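Local coordinates for proteasome chaperone 4 (Saccharomyces cerevisiae, PDB 2Z5B), which pairs with its partner chaperone IRC25 to assist 20S proteasome assembly by promoting formation of the alpha-ring, at residues A[61-66]-A[102-107]. Residues are numbered along the deposited sequence; the frame is centred on the assembly and turned at random.
Sequences CYYYAI and HMATII
Ala-65 and Ala-104 form the tightest part of the contact between strand 61-66 and helix 102-107. The Ala-65 methyl rests on helix backbone, and its CB to O of Ala-104, at 3.7 Å, is the closest approach between the segments. The two methyls also meet, CB to CB, at 4.1 Å. Ala-104, which buries the most area here, has its CB 4.0 Å from CD1 of Tyr-63, approaching that ring obliquely. Such small side chains allow close approach: the segment axes come within 7.2 Å. Strand and helix run nearly parallel, 20° apart. With CG well off the position anti to its backbone N (chi1 -145°), the Tyr-63 ring reaches across the helix, roughly at right angles to its axis, and the side chain also touches Ala-100 and Arg-101.

The looser side is the side chain of partly exposed Thr-105: its OG1 stays 4.4 Å from CB of Ala-65 and is hydrogen-bonded to O of Arg-101, while the side chain also packs on Val-83. On the strand's other face, Tyr-64 packs on Leu-101 of the YLR021W chain. The contact seats part of helix 94-111 on the sheet, beside helix 134-149. With no polar bond joining the segments, their pairing relies on buried methyls and ring, and its closeness on the alanines.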
# COMPACT_ATOMS: atom_id res chain seq x y z
N CYS A 61 5.87 4.03 -8.69
CA CYS A 61 6.53 2.75 -8.45
C CYS A 61 6.29 2.32 -7.00
O CYS A 61 6.25 3.17 -6.13
CB CYS A 61 8.04 2.91 -8.71
SG CYS A 61 8.99 1.37 -8.57
N TYR A 62 6.10 1.01 -6.78
CA TYR A 62 5.89 0.41 -5.45
C TYR A 62 6.93 -0.68 -5.36
O TYR A 62 6.90 -1.63 -6.15
CB TYR A 62 4.50 -0.25 -5.37
CG TYR A 62 4.01 -0.61 -3.97
CD1 TYR A 62 4.40 0.13 -2.84
CD2 TYR A 62 3.12 -1.66 -3.79
CE1 TYR A 62 3.92 -0.20 -1.57
CE2 TYR A 62 2.64 -1.99 -2.52
CZ TYR A 62 3.02 -1.25 -1.43
OH TYR A 62 2.56 -1.57 -0.16
N TYR A 63 7.87 -0.51 -4.43
CA TYR A 63 9.03 -1.40 -4.34
C TYR A 63 9.08 -2.08 -2.99
O TYR A 63 8.83 -1.44 -1.99
CB TYR A 63 10.33 -0.62 -4.53
CG TYR A 63 11.38 -1.42 -5.27
CD1 TYR A 63 12.21 -2.32 -4.60
CD2 TYR A 63 11.52 -1.29 -6.64
CE1 TYR A 63 13.16 -3.08 -5.32
CE2 TYR A 63 12.47 -2.02 -7.35
CZ TYR A 63 13.28 -2.91 -6.68
OH TYR A 63 14.21 -3.63 -7.40
N TYR A 64 9.43 -3.37 -2.96
CA TYR A 64 9.52 -4.15 -1.73
C TYR A 64 10.94 -4.67 -1.50
O TYR A 64 11.57 -5.14 -2.44
CB TYR A 64 8.57 -5.34 -1.84
CG TYR A 64 8.60 -6.29 -0.65
CD1 TYR A 64 8.13 -5.88 0.59
CD2 TYR A 64 9.06 -7.61 -0.78
CE1 TYR A 64 8.14 -6.73 1.68
CE2 TYR A 64 9.07 -8.47 0.33
CZ TYR A 64 8.58 -8.02 1.55
OH TYR A 64 8.59 -8.83 2.66
N ALA A 65 11.42 -4.59 -0.25
CA ALA A 65 12.67 -5.27 0.15
C ALA A 65 12.58 -5.88 1.54
O ALA A 65 11.80 -5.44 2.38
CB ALA A 65 13.86 -4.33 0.07
N ILE A 66 13.40 -6.90 1.78
CA ILE A 66 13.41 -7.63 3.03
C ILE A 66 14.80 -8.27 3.20
O ILE A 66 15.41 -8.67 2.20
CB ILE A 66 12.23 -8.69 3.07
CG1 ILE A 66 12.15 -9.42 4.43
CG2 ILE A 66 12.32 -9.68 1.89
CD1 ILE A 66 10.89 -10.26 4.63
N HIS A 102 16.52 1.84 -4.49
CA HIS A 102 17.49 2.27 -3.49
C HIS A 102 16.85 2.56 -2.15
O HIS A 102 17.37 2.14 -1.11
CB HIS A 102 18.27 3.50 -3.95
CG HIS A 102 19.30 3.20 -5.00
ND1 HIS A 102 19.62 4.09 -5.99
CD2 HIS A 102 20.06 2.10 -5.22
CE1 HIS A 102 20.54 3.56 -6.78
NE2 HIS A 102 20.82 2.35 -6.34
N MET A 103 15.74 3.30 -2.18
CA MET A 103 15.02 3.63 -0.95
C MET A 103 14.63 2.40 -0.16
O MET A 103 14.97 2.29 1.01
CB MET A 103 13.78 4.49 -1.24
CG MET A 103 13.15 5.10 -0.00
SD MET A 103 14.19 6.33 0.79
CE MET A 103 13.93 7.71 -0.32
N ALA A 104 13.94 1.47 -0.80
CA ALA A 104 13.47 0.28 -0.11
C ALA A 104 14.65 -0.55 0.38
O ALA A 104 14.65 -0.98 1.52
CB ALA A 104 12.58 -0.54 -1.02
N THR A 105 15.65 -0.75 -0.48
CA THR A 105 16.79 -1.60 -0.15
C THR A 105 17.63 -1.02 0.98
O THR A 105 18.00 -1.72 1.91
CB THR A 105 17.68 -1.87 -1.40
OG1 THR A 105 16.86 -2.37 -2.47
CG2 THR A 105 18.72 -2.97 -1.09
N ILE A 106 17.92 0.28 0.90
CA ILE A 106 18.71 0.93 1.95
C ILE A 106 17.94 1.00 3.29
O ILE A 106 18.53 0.77 4.37
CB ILE A 106 19.23 2.32 1.52
CG1 ILE A 106 20.26 2.17 0.39
CG2 ILE A 106 19.92 3.03 2.69
CD1 ILE A 106 20.28 3.34 -0.59
N ILE A 107 16.64 1.29 3.24
CA ILE A 107 15.84 1.29 4.46
C ILE A 107 15.84 -0.09 5.11
O ILE A 107 16.06 -0.21 6.32
CB ILE A 107 14.40 1.80 4.24
CG1 ILE A 107 14.40 3.27 3.83
CG2 ILE A 107 13.55 1.61 5.50
CD1 ILE A 107 13.07 3.78 3.33